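Long-range contacts in flavodoxin (Methanosarcina acetivorans C2A, PDB 5WID), which binds flavin mononucleotide and probably acts as a small electron-transfer protein: residues M1-S9 with V30-V40; V53-M62 with S89-I100. All coordinates share one frame; numbering follows the deposited sequence.

Interactions 1 and 2 show how one largely parallel sheet can join an edge strand pair to the cofactor site of a flavodoxin. Their centres are 18 Å apart, on opposite sides of the chain's centre, yet strands 2-8 and 50-58 are neighbours. The seam between them is probably closed by hydrogen bonds from Gly-54 N to Val-6 O and from Leu-8 N to Gly-54 O, each 2.9 Å. Both contacts reach FMN. Interaction 1 supplies Ser-9 to the phosphate at the end of its strand, while interaction 2 supplies Ser-56 to the same phosphate and builds most of the pocket around the flavin ring. Interaction 1 thus reaches the cofactor at one end, and interaction 2 along its length.

Interaction 1: residues M1-S9 with V30-V40; sequences MKAIVVYLS and VDVQVISFYDV. With FMN (flavin mononucleotide), chain D; ACT (acetate ion), chain F.
Lys-2 lies across Asp-31 and Gln-33 at the start of a parallel strand pair. With CG anti to the backbone N (chi1 177°) and a bend at chi2, its chain lays CD 3.3 Å from Asp-31 O and carries NZ to a 3.3 Å hydrogen bond with Gln-33 OE1. The amide's other end, NE2, is held by Glu-44. Ala-3 then sets the backbone pattern, its N bonded to Asp-31 O and its O receiving Gln-33 N. Ile-4 runs side by side with Gln-33 and ends with CD1 touching both Ile-35 and Val-40, 3.5 Å from Val-40 CG2. On the other face, Val-5 packs against Val-32 and Val-34, and Val-5 N makes an almost straight bond (173°) to Gln-33 O. Val-6 turns CG1 to the backbone of Phe-37, 3.5 Å from its CA. Tyr-7 is placed differently: chi1 of 62° puts CG between the backbone N and the carbonyl carbon, folding the ring against Ser-36, whose CA sits over one ring face 4.0 Å from the centroid in a CH-pi contact. Tyr-7 OH donates to OXT, at 2.6 Å, of an acetate that probably came from the crystallisation liquor. Tyr-7 O accepts Phe-37 N and also a water that links Ser-9 N and Ser-36 OG. Leu-8 lies alongside the Phe-37 ring, Leu-8 CD1 3.6 Å from Phe-37 CE1, and Ser-9 OG bonds to FMN O1P at 2.8 Å. The pair closes a beta-alpha-beta unit through helix 13-27, which meets Tyr-7, Val-30 and Val-32, while helices 42-47 and 64-76 cover the face of Ile-4 and Val-6. Strand 50-58 flanks 2-8 on its other edge.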
loop_
_atom_site.group_PDB
_atom_site.type_symbol
_atom_site.label_atom_id
_atom_site.label_comp_id
_atom_site.label_asym_id
_atom_site.label_seq_id
_atom_site.Cartn_x
_atom_site.Cartn_y
_atom_site.Cartn_z
ATOM N N MET A 1 -13.970 -0.104 -11.699
ATOM C CA MET A 1 -12.879 -0.912 -11.163
ATOM C C MET A 1 -12.509 -0.428 -9.765
ATOM O O MET A 1 -13.051 0.574 -9.298
ATOM C CB MET A 1 -11.682 -0.874 -12.105
ATOM C CG MET A 1 -11.844 -1.832 -13.284
ATOM S SD MET A 1 -10.482 -1.760 -14.454
ATOM C CE MET A 1 -10.618 -0.051 -14.983
ATOM N N LYS A 2 -11.586 -1.123 -9.095
ATOM C CA LYS A 2 -11.493 -1.022 -7.643
ATOM C C LYS A 2 -10.052 -1.171 -7.179
ATOM O O LYS A 2 -9.325 -2.050 -7.647
ATOM C CB LYS A 2 -12.374 -2.093 -6.986
ATOM C CG LYS A 2 -12.317 -2.137 -5.475
ATOM C CD LYS A 2 -12.748 -0.820 -4.866
ATOM C CE LYS A 2 -13.038 -0.984 -3.389
ATOM N NZ LYS A 2 -12.152 -2.016 -2.784
ATOM N N ALA A 3 -9.643 -0.300 -6.260
ATOM C CA ALA A 3 -8.341 -0.396 -5.622
ATOM C C ALA A 3 -8.536 -0.524 -4.121
ATOM O O ALA A 3 -9.543 -0.072 -3.568
ATOM C CB ALA A 3 -7.467 0.830 -5.918
ATOM N N ILE A 4 -7.561 -1.128 -3.456
ATOM C CA ILE A 4 -7.583 -1.232 -2.006
ATOM C C ILE A 4 -6.226 -0.781 -1.478
ATOM O O ILE A 4 -5.187 -1.122 -2.052
ATOM C CB ILE A 4 -7.949 -2.661 -1.548
ATOM C CG1 ILE A 4 -8.047 -2.753 -0.028
ATOM C CG2 ILE A 4 -6.973 -3.693 -2.069
ATOM C CD1 ILE A 4 -9.123 -3.751 0.397
ATOM N N VAL A 5 -6.245 0.051 -0.438
ATOM C CA VAL A 5 -5.031 0.558 0.205
ATOM C C VAL A 5 -5.033 -0.004 1.624
ATOM O O VAL A 5 -5.867 0.391 2.447
ATOM C CB VAL A 5 -4.968 2.091 0.222
ATOM C CG1 VAL A 5 -3.632 2.552 0.825
ATOM C CG2 VAL A 5 -5.196 2.684 -1.192
ATOM N N VAL A 6 -4.126 -0.941 1.898
ATOM C CA VAL A 6 -4.090 -1.698 3.150
ATOM C C VAL A 6 -2.861 -1.258 3.928
ATOM O O VAL A 6 -1.779 -1.154 3.347
ATOM C CB VAL A 6 -4.018 -3.215 2.885
ATOM C CG1 VAL A 6 -4.004 -3.999 4.222
ATOM C CG2 VAL A 6 -5.143 -3.663 1.973
ATOM N N TYR A 7 -3.003 -1.049 5.240
ATOM C CA TYR A 7 -1.867 -0.507 5.989
ATOM C C TYR A 7 -1.804 -1.067 7.407
ATOM O O TYR A 7 -2.802 -1.521 7.979
ATOM C CB TYR A 7 -1.912 1.036 6.048
ATOM C CG TYR A 7 -3.142 1.540 6.755
ATOM C CD1 TYR A 7 -4.339 1.721 6.068
ATOM C CD2 TYR A 7 -3.124 1.782 8.126
ATOM C CE1 TYR A 7 -5.482 2.147 6.728
ATOM C CE2 TYR A 7 -4.264 2.203 8.795
ATOM C CZ TYR A 7 -5.440 2.383 8.089
ATOM O OH TYR A 7 -6.581 2.807 8.741
ATOM N N LEU A 8 -0.591 -1.022 7.959
ATOM C CA LEU A 8 -0.335 -1.178 9.385
ATOM C C LEU A 8 0.283 0.119 9.876
ATOM O O LEU A 8 1.226 0.627 9.258
ATOM C CB LEU A 8 0.619 -2.345 9.671
ATOM C CG LEU A 8 0.853 -2.665 11.155
ATOM C CD1 LEU A 8 1.122 -4.166 11.361
ATOM C CD2 LEU A 8 2.025 -1.841 11.713
ATOM N N SER A 9 -0.203 0.629 11.011
ATOM C CA SER A 9 0.343 1.867 11.550
ATOM C C SER A 9 0.297 1.816 13.067
ATOM O O SER A 9 -0.728 1.423 13.627
ATOM C CB SER A 9 -0.454 3.074 11.023
ATOM O OG SER A 9 0.144 4.297 11.419
ATOM N N VAL A 30 -11.814 6.212 -9.495
ATOM C CA VAL A 30 -11.648 4.782 -9.288
ATOM C C VAL A 30 -12.112 4.481 -7.871
ATOM O O VAL A 30 -11.764 5.211 -6.938
ATOM C CB VAL A 30 -10.188 4.347 -9.516
ATOM C CG1 VAL A 30 -9.953 2.935 -9.024
ATOM C CG2 VAL A 30 -9.838 4.473 -10.999
ATOM N N ASP A 31 -12.943 3.448 -7.722
ATOM C CA ASP A 31 -13.418 3.055 -6.402
ATOM C C ASP A 31 -12.245 2.604 -5.543
ATOM O O ASP A 31 -11.319 1.946 -6.028
ATOM C CB ASP A 31 -14.440 1.924 -6.512
ATOM C CG ASP A 31 -15.738 2.373 -7.146
ATOM O OD1 ASP A 31 -16.090 3.563 -7.002
ATOM O OD2 ASP A 31 -16.408 1.533 -7.782
ATOM N N VAL A 32 -12.274 2.966 -4.263
ATOM C CA VAL A 32 -11.160 2.632 -3.382
ATOM C C VAL A 32 -11.678 2.448 -1.967
ATOM O O VAL A 32 -12.653 3.078 -1.548
ATOM C CB VAL A 32 -10.051 3.712 -3.441
ATOM C CG1 VAL A 32 -10.577 5.043 -2.957
ATOM C CG2 VAL A 32 -8.829 3.292 -2.626
ATOM N N GLN A 33 -11.034 1.558 -1.230
ATOM C CA GLN A 33 -11.215 1.537 0.210
ATOM C C GLN A 33 -9.846 1.546 0.865
ATOM O O GLN A 33 -8.916 0.880 0.403
ATOM C CB GLN A 33 -12.095 0.352 0.667
ATOM C CG GLN A 33 -11.434 -0.914 1.131
ATOM C CD GLN A 33 -12.459 -2.039 1.277
ATOM O OE1 GLN A 33 -12.687 -2.814 0.344
ATOM N NE2 GLN A 33 -13.097 -2.115 2.443
ATOM N N VAL A 34 -9.718 2.376 1.892
ATOM C CA VAL A 34 -8.500 2.502 2.678
ATOM C C VAL A 34 -8.790 1.810 3.994
ATOM O O VAL A 34 -9.743 2.183 4.694
ATOM C CB VAL A 34 -8.115 3.975 2.889
ATOM C CG1 VAL A 34 -6.880 4.084 3.785
ATOM C CG2 VAL A 34 -7.891 4.649 1.532
ATOM N N ILE A 35 -8.019 0.780 4.315
ATOM C CA ILE A 35 -8.426 -0.116 5.393
ATOM C C ILE A 35 -7.197 -0.691 6.082
ATOM O O ILE A 35 -6.202 -1.048 5.444
ATOM C CB ILE A 35 -9.364 -1.217 4.849
ATOM C CG1 ILE A 35 -9.936 -2.067 5.981
ATOM C CG2 ILE A 35 -8.674 -2.055 3.783
ATOM C CD1 ILE A 35 -11.151 -2.872 5.544
ATOM N N SER A 36 -7.277 -0.770 7.404
ATOM C CA SER A 36 -6.233 -1.423 8.171
ATOM C C SER A 36 -6.162 -2.912 7.826
ATOM O O SER A 36 -7.183 -3.566 7.573
ATOM C CB SER A 36 -6.510 -1.199 9.659
ATOM O OG SER A 36 -5.845 -2.139 10.462
ATOM N N PHE A 37 -4.937 -3.453 7.794
ATOM C CA PHE A 37 -4.749 -4.872 7.486
ATOM C C PHE A 37 -5.601 -5.769 8.375
ATOM O O PHE A 37 -6.016 -6.855 7.956
ATOM C CB PHE A 37 -3.274 -5.269 7.659
ATOM C CG PHE A 37 -2.900 -5.508 9.101
ATOM C CD1 PHE A 37 -2.697 -4.436 9.956
ATOM C CD2 PHE A 37 -2.847 -6.796 9.622
ATOM C CE1 PHE A 37 -2.420 -4.643 11.311
ATOM C CE2 PHE A 37 -2.566 -7.007 10.966
ATOM C CZ PHE A 37 -2.343 -5.923 11.808
ATOM N N TYR A 38 -5.829 -5.355 9.622
ATOM C CA TYR A 38 -6.577 -6.178 10.561
ATOM C C TYR A 38 -8.023 -6.365 10.122
ATOM O O TYR A 38 -8.623 -7.411 10.399
ATOM C CB TYR A 38 -6.513 -5.529 11.947
ATOM C CG TYR A 38 -7.251 -6.302 12.992
ATOM C CD1 TYR A 38 -6.793 -7.547 13.415
ATOM C CD2 TYR A 38 -8.419 -5.802 13.550
ATOM C CE1 TYR A 38 -7.481 -8.270 14.373
ATOM C CE2 TYR A 38 -9.112 -6.522 14.499
ATOM C CZ TYR A 38 -8.643 -7.749 14.906
ATOM O OH TYR A 38 -9.346 -8.446 15.862
ATOM N N ASP A 39 -8.600 -5.365 9.453
ATOM C CA ASP A 39 -10.022 -5.394 9.114
ATOM C C ASP A 39 -10.309 -5.885 7.703
ATOM O O ASP A 39 -11.475 -6.135 7.380
ATOM C CB ASP A 39 -10.644 -4.000 9.272
ATOM C CG ASP A 39 -10.627 -3.514 10.712
ATOM O OD1 ASP A 39 -10.909 -4.327 11.615
ATOM O OD2 ASP A 39 -10.326 -2.328 10.919
ATOM N N VAL A 40 -9.305 -6.025 6.864
ATOM C CA VAL A 40 -9.581 -6.328 5.463
ATOM C C VAL A 40 -9.977 -7.796 5.323
ATOM O O VAL A 40 -9.506 -8.675 6.057
ATOM C CB VAL A 40 -8.364 -5.947 4.590
ATOM C CG1 VAL A 40 -7.212 -6.845 4.872
ATOM C CG2 VAL A 40 -8.739 -5.966 3.111
HETATM N N1 FMN D . 12.393 3.358 11.840
HETATM C C2 FMN D . 13.315 2.836 10.964
HETATM O O2 FMN D . 13.528 3.409 9.891
HETATM N N3 FMN D . 14.000 1.676 11.282
HETATM C C4 FMN D . 13.766 1.017 12.461
HETATM O O4 FMN D . 14.395 -0.025 12.698
HETATM C C4A FMN D . 12.837 1.554 13.358
HETATM N N5 FMN D . 12.584 0.936 14.564
HETATM C C5A FMN D . 11.665 1.477 15.442
HETATM C C6 FMN D . 11.437 0.836 16.659
HETATM C C7 FMN D . 10.516 1.364 17.551
HETATM C C7M FMN D . 10.284 0.651 18.858
HETATM C C8 FMN D . 9.833 2.538 17.242
HETATM C C8M FMN D . 8.838 3.120 18.207
HETATM C C9 FMN D . 10.064 3.187 16.023
HETATM C C9A FMN D . 10.983 2.651 15.128
HETATM N N10 FMN D . 11.224 3.272 13.913
HETATM C C10 FMN D . 12.152 2.732 13.040
HETATM C "C1'" FMN D . 10.526 4.544 13.553
HETATM C "C2'" FMN D . 9.124 4.349 12.978
HETATM O "O2'" FMN D . 9.128 3.609 11.769
HETATM C "C3'" FMN D . 8.574 5.746 12.710
HETATM O "O3'" FMN D . 8.345 6.390 13.951
HETATM C "C4'" FMN D . 7.300 5.767 11.861
HETATM O "O4'" FMN D . 7.005 7.122 11.578
HETATM C "C5'" FMN D . 6.100 5.102 12.539
HETATM O "O5'" FMN D . 5.032 5.110 11.605
HETATM P P FMN D . 3.581 4.564 12.025
HETATM O O1P FMN D . 2.815 4.360 10.741
HETATM O O2P FMN D . 3.761 3.243 12.745
HETATM O O3P FMN D . 2.926 5.591 12.906
HETATM C C ACT F . -7.598 1.874 11.794
HETATM O O ACT F . -7.460 1.179 12.836
HETATM O OXT ACT F . -6.565 2.356 11.254
HETATM C CH3 ACT F . -8.947 2.134 11.227
HETATM O O HOH W 1 -15.691 -1.344 -9.029
HETATM O O HOH W 2 -3.142 -0.498 11.025
#

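Interaction 2: residues V53-M62 with S89-I100; sequences VGSSTFYYKM and SYGWSGEAPILI. With FMN (flavin mononucleotide), chain D.
Thr-57 and Ala-96 make the firm direct hydrogen bond between the segments: Ala-96 N donates to Thr-57 OG1 at 3.0 Å. That hydroxyl in turn donates to a water, which gives its own protons to Ser-55 O and Ser-89 O, so one water ties the two strand ends together. Ser-93 OG is used twice, accepting the N-H of FMN N3 at 2.7 Å and donating to Glu-95 OE1 on the syn side of the carboxylate at 2.6 Å. Glu-95 lies alongside Tyr-60, the ring and carboxylate planes 82° apart. Backbone N-H groups grip the flavin carbonyls. FMN O2 receives those of Gly-91, Trp-92, Ser-93 and Gly-94, the Trp-92 bond being nearly straight at 174° and Gly-91 N being shared with FMN N1, its nearer acceptor; O4 receives Tyr-60 N at 3.0 Å. Four donors on one oxygen would be expected to draw charge toward O2. The phosphate end is met by Ser-56 OG, and the ribityl O4' donates to Ser-89 OG.

Apolar contacts fasten helix 96-106 to the first segment. Met-62 bends at chi3 (76°) to set CE 3.7 Å from Ile-100 CG1, Ala-96 CB meets Met-62 CB, and Val-53 packs on Ile-100 CG2. Aromatic rings hold the flavin itself: Trp-92 covers one face, with CH2 3.3 Å from FMN C4A, and Phe-58 the other, near its methyl-bearing end, with CE2 3.5 Å from FMN C7. An alanine at Phe-58 would remove this ring and is likely to leave that face of the methyl-bearing end without its cover and the flavin freer to tilt. Two loops at the carboxyl ends of parallel strands, sandwiching an isoalloxazine between aromatic residues, form the characteristic FMN site of the flavodoxin fold.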
loop_
_atom_site.group_PDB
_atom_site.type_symbol
_atom_site.label_atom_id
_atom_site.label_comp_id
_atom_site.label_asym_id
_atom_site.label_seq_id
_atom_site.Cartn_x
_atom_site.Cartn_y
_atom_site.Cartn_z
ATOM N N VAL A 53 0.067 -1.642 -0.295
ATOM C CA VAL A 53 0.295 -2.151 1.057
ATOM C C VAL A 53 1.343 -1.283 1.742
ATOM O O VAL A 53 2.408 -1.028 1.167
ATOM C CB VAL A 53 0.741 -3.622 1.043
ATOM C CG1 VAL A 53 1.058 -4.109 2.460
ATOM C CG2 VAL A 53 -0.356 -4.512 0.416
ATOM N N GLY A 54 1.046 -0.850 2.966
ATOM C CA GLY A 54 1.947 0.013 3.705
ATOM C C GLY A 54 2.177 -0.458 5.127
ATOM O O GLY A 54 1.284 -0.991 5.781
ATOM N N SER A 55 3.404 -0.244 5.599
ATOM C CA SER A 55 3.756 -0.526 6.984
ATOM C C SER A 55 4.871 0.407 7.411
ATOM O O SER A 55 5.738 0.762 6.607
ATOM C CB SER A 55 4.221 -1.979 7.182
ATOM O OG SER A 55 4.622 -2.206 8.524
ATOM N N SER A 56 4.886 0.744 8.696
ATOM C CA SER A 56 6.070 1.398 9.217
ATOM C C SER A 56 7.190 0.370 9.381
ATOM O O SER A 56 6.994 -0.838 9.201
ATOM C CB SER A 56 5.762 2.109 10.539
ATOM O OG SER A 56 5.058 1.241 11.422
ATOM N N THR A 57 8.391 0.867 9.674
ATOM C CA THR A 57 9.571 0.034 9.869
ATOM C C THR A 57 9.865 -0.021 11.362
ATOM O O THR A 57 10.059 1.021 11.994
ATOM C CB THR A 57 10.784 0.594 9.116
ATOM O OG1 THR A 57 10.522 0.659 7.705
ATOM C CG2 THR A 57 12.029 -0.269 9.374
ATOM N N PHE A 58 9.868 -1.223 11.930
ATOM C CA PHE A 58 10.301 -1.445 13.307
ATOM C C PHE A 58 11.440 -2.447 13.280
ATOM O O PHE A 58 11.271 -3.554 12.758
ATOM C CB PHE A 58 9.165 -1.987 14.182
ATOM C CG PHE A 58 8.351 -0.927 14.867
ATOM C CD1 PHE A 58 7.788 0.123 14.151
ATOM C CD2 PHE A 58 8.128 -0.996 16.231
ATOM C CE1 PHE A 58 7.019 1.092 14.799
ATOM C CE2 PHE A 58 7.365 -0.038 16.883
ATOM C CZ PHE A 58 6.805 1.004 16.173
ATOM N N TYR A 59 12.582 -2.069 13.851
ATOM C CA TYR A 59 13.768 -2.925 13.893
ATOM C C TYR A 59 14.007 -3.587 12.535
ATOM O O TYR A 59 14.111 -4.810 12.410
ATOM C CB TYR A 59 13.654 -3.953 15.026
ATOM C CG TYR A 59 13.514 -3.256 16.347
ATOM C CD1 TYR A 59 14.585 -2.546 16.882
ATOM C CD2 TYR A 59 12.302 -3.239 17.032
ATOM C CE1 TYR A 59 14.464 -1.860 18.077
ATOM C CE2 TYR A 59 12.178 -2.554 18.245
ATOM C CZ TYR A 59 13.261 -1.866 18.751
ATOM O OH TYR A 59 13.169 -1.165 19.938
ATOM N N TYR A 60 14.104 -2.729 11.510
ATOM C CA TYR A 60 14.602 -3.032 10.165
ATOM C C TYR A 60 13.663 -3.911 9.353
ATOM O O TYR A 60 14.071 -4.427 8.306
ATOM C CB TYR A 60 16.008 -3.658 10.229
ATOM C CG TYR A 60 16.809 -2.980 11.308
ATOM C CD1 TYR A 60 17.156 -1.644 11.182
ATOM C CD2 TYR A 60 17.136 -3.641 12.486
ATOM C CE1 TYR A 60 17.837 -0.992 12.178
ATOM C CE2 TYR A 60 17.813 -2.996 13.495
ATOM C CZ TYR A 60 18.164 -1.671 13.330
ATOM O OH TYR A 60 18.843 -1.009 14.316
ATOM N N LYS A 61 12.409 -4.067 9.782
ATOM C CA LYS A 61 11.459 -4.978 9.154
ATOM C C LYS A 61 10.088 -4.317 9.111
ATOM O O LYS A 61 9.827 -3.351 9.827
ATOM C CB LYS A 61 11.349 -6.302 9.935
ATOM C CG LYS A 61 12.597 -7.186 9.908
ATOM C CD LYS A 61 13.065 -7.417 8.473
ATOM C CE LYS A 61 14.322 -8.285 8.409
ATOM N NZ LYS A 61 14.666 -8.639 7.000
ATOM N N MET A 62 9.197 -4.843 8.273
ATOM C CA MET A 62 7.786 -4.555 8.502
ATOM C C MET A 62 7.359 -5.269 9.778
ATOM O O MET A 62 7.968 -6.266 10.188
ATOM C CB MET A 62 6.924 -4.999 7.311
ATOM C CG MET A 62 6.622 -6.500 7.270
ATOM S SD MET A 62 5.889 -6.975 5.682
ATOM C CE MET A 62 7.318 -6.953 4.611
ATOM N N SER A 89 5.876 4.822 6.546
ATOM C CA SER A 89 6.627 5.840 7.272
ATOM C C SER A 89 7.750 5.169 8.052
ATOM O O SER A 89 7.648 4.000 8.427
ATOM C CB SER A 89 5.702 6.612 8.219
ATOM O OG SER A 89 6.398 7.573 8.993
ATOM N N TYR A 90 8.834 5.902 8.283
ATOM C CA TYR A 90 9.991 5.307 8.942
ATOM C C TYR A 90 10.779 6.382 9.670
ATOM O O TYR A 90 10.544 7.575 9.491
ATOM C CB TYR A 90 10.878 4.563 7.935
ATOM C CG TYR A 90 11.687 5.458 7.010
ATOM C CD1 TYR A 90 11.073 6.184 5.986
ATOM C CD2 TYR A 90 13.068 5.568 7.158
ATOM C CE1 TYR A 90 11.821 6.992 5.136
ATOM C CE2 TYR A 90 13.827 6.358 6.297
ATOM C CZ TYR A 90 13.199 7.073 5.301
ATOM O OH TYR A 90 13.950 7.872 4.461
ATOM N N GLY A 91 11.745 5.940 10.485
ATOM C CA GLY A 91 12.536 6.860 11.277
ATOM C C GLY A 91 13.976 7.054 10.847
ATOM O O GLY A 91 14.539 8.126 11.095
ATOM N N TRP A 92 14.615 6.041 10.256
ATOM C CA TRP A 92 15.976 6.264 9.769
ATOM C C TRP A 92 16.437 5.248 8.733
ATOM O O TRP A 92 17.137 5.621 7.788
ATOM C CB TRP A 92 16.985 6.310 10.931
ATOM C CG TRP A 92 17.258 5.028 11.661
ATOM C CD1 TRP A 92 18.318 4.179 11.467
ATOM C CD2 TRP A 92 16.500 4.480 12.744
ATOM N NE1 TRP A 92 18.249 3.125 12.350
ATOM C CE2 TRP A 92 17.147 3.287 13.147
ATOM C CE3 TRP A 92 15.338 4.877 13.415
ATOM C CZ2 TRP A 92 16.663 2.490 14.181
ATOM C CZ3 TRP A 92 14.859 4.083 14.447
ATOM C CH2 TRP A 92 15.521 2.900 14.818
ATOM N N SER A 93 16.081 3.973 8.897
ATOM C CA SER A 93 16.579 2.939 7.997
ATOM C C SER A 93 15.591 2.592 6.886
ATOM O O SER A 93 16.001 2.395 5.736
ATOM C CB SER A 93 16.963 1.679 8.793
ATOM O OG SER A 93 15.846 1.037 9.392
ATOM N N GLY A 94 14.304 2.502 7.196
ATOM C CA GLY A 94 13.276 2.510 6.158
ATOM C C GLY A 94 13.168 1.291 5.268
ATOM O O GLY A 94 12.797 1.425 4.093
ATOM N N GLU A 95 13.417 0.098 5.811
ATOM C CA GLU A 95 13.392 -1.113 4.992
ATOM C C GLU A 95 11.983 -1.578 4.643
ATOM O O GLU A 95 11.810 -2.236 3.613
ATOM C CB GLU A 95 14.110 -2.272 5.697
ATOM C CG GLU A 95 15.633 -2.135 5.809
ATOM C CD GLU A 95 16.063 -1.433 7.086
ATOM O OE1 GLU A 95 15.208 -0.820 7.757
ATOM O OE2 GLU A 95 17.260 -1.491 7.423
ATOM N N ALA A 96 10.977 -1.297 5.481
ATOM C CA ALA A 96 9.706 -2.010 5.337
ATOM C C ALA A 96 9.078 -1.849 3.958
ATOM O O ALA A 96 8.652 -2.867 3.379
ATOM C CB ALA A 96 8.724 -1.601 6.448
ATOM N N PRO A 97 8.971 -0.647 3.376
ATOM C CA PRO A 97 8.322 -0.565 2.054
ATOM C C PRO A 97 9.119 -1.265 0.971
ATOM O O PRO A 97 8.512 -1.781 0.019
ATOM C CB PRO A 97 8.203 0.951 1.809
ATOM C CG PRO A 97 8.210 1.545 3.206
ATOM C CD PRO A 97 9.249 0.693 3.913
ATOM N N ILE A 98 10.452 -1.313 1.097
ATOM C CA ILE A 98 11.272 -2.066 0.148
ATOM C C ILE A 98 10.942 -3.546 0.238
ATOM O O ILE A 98 10.781 -4.234 -0.778
ATOM C CB ILE A 98 12.772 -1.841 0.424
ATOM C CG1 ILE A 98 13.067 -0.372 0.704
ATOM C CG2 ILE A 98 13.615 -2.394 -0.729
ATOM C CD1 ILE A 98 12.750 0.501 -0.428
ATOM N N LEU A 99 10.871 -4.057 1.473
ATOM C CA LEU A 99 10.571 -5.468 1.695
ATOM C C LEU A 99 9.167 -5.822 1.229
ATOM O O LEU A 99 8.940 -6.916 0.701
ATOM C CB LEU A 99 10.744 -5.793 3.178
ATOM C CG LEU A 99 12.196 -5.604 3.613
ATOM C CD1 LEU A 99 12.308 -5.691 5.139
ATOM C CD2 LEU A 99 13.103 -6.643 2.935
ATOM N N ILE A 100 8.210 -4.918 1.433
ATOM C CA ILE A 100 6.855 -5.138 0.935
ATOM C C ILE A 100 6.869 -5.272 -0.581
ATOM O O ILE A 100 6.279 -6.196 -1.148
ATOM C CB ILE A 100 5.929 -3.992 1.389
ATOM C CG1 ILE A 100 5.721 -4.069 2.906
ATOM C CG2 ILE A 100 4.603 -4.029 0.603
ATOM C CD1 ILE A 100 4.967 -2.873 3.456
HETATM N N1 FMN D . 12.393 3.358 11.840
HETATM C C2 FMN D . 13.315 2.836 10.964
HETATM O O2 FMN D . 13.528 3.409 9.891
HETATM N N3 FMN D . 14.000 1.676 11.282
HETATM C C4 FMN D . 13.766 1.017 12.461
HETATM O O4 FMN D . 14.395 -0.025 12.698
HETATM C C4A FMN D . 12.837 1.554 13.358
HETATM N N5 FMN D . 12.584 0.936 14.564
HETATM C C5A FMN D . 11.665 1.477 15.442
HETATM C C6 FMN D . 11.437 0.836 16.659
HETATM C C7 FMN D . 10.516 1.364 17.551
HETATM C C7M FMN D . 10.284 0.651 18.858
HETATM C C8 FMN D . 9.833 2.538 17.242
HETATM C C8M FMN D . 8.838 3.120 18.207
HETATM C C9 FMN D . 10.064 3.187 16.023
HETATM C C9A FMN D . 10.983 2.651 15.128
HETATM N N10 FMN D . 11.224 3.272 13.913
HETATM C C10 FMN D . 12.152 2.732 13.040
HETATM C "C1'" FMN D . 10.526 4.544 13.553
HETATM C "C2'" FMN D . 9.124 4.349 12.978
HETATM O "O2'" FMN D . 9.128 3.609 11.769
HETATM C "C3'" FMN D . 8.574 5.746 12.710
HETATM O "O3'" FMN D . 8.345 6.390 13.951
HETATM C "C4'" FMN D . 7.300 5.767 11.861
HETATM O "O4'" FMN D . 7.005 7.122 11.578
HETATM C "C5'" FMN D . 6.100 5.102 12.539
HETATM O "O5'" FMN D . 5.032 5.110 11.605
HETATM P P FMN D . 3.581 4.564 12.025
HETATM O O1P FMN D . 2.815 4.360 10.741
HETATM O O2P FMN D . 3.761 3.243 12.745
HETATM O O3P FMN D . 2.926 5.591 12.906
HETATM O O HOH W 3 8.270 2.026 6.662
#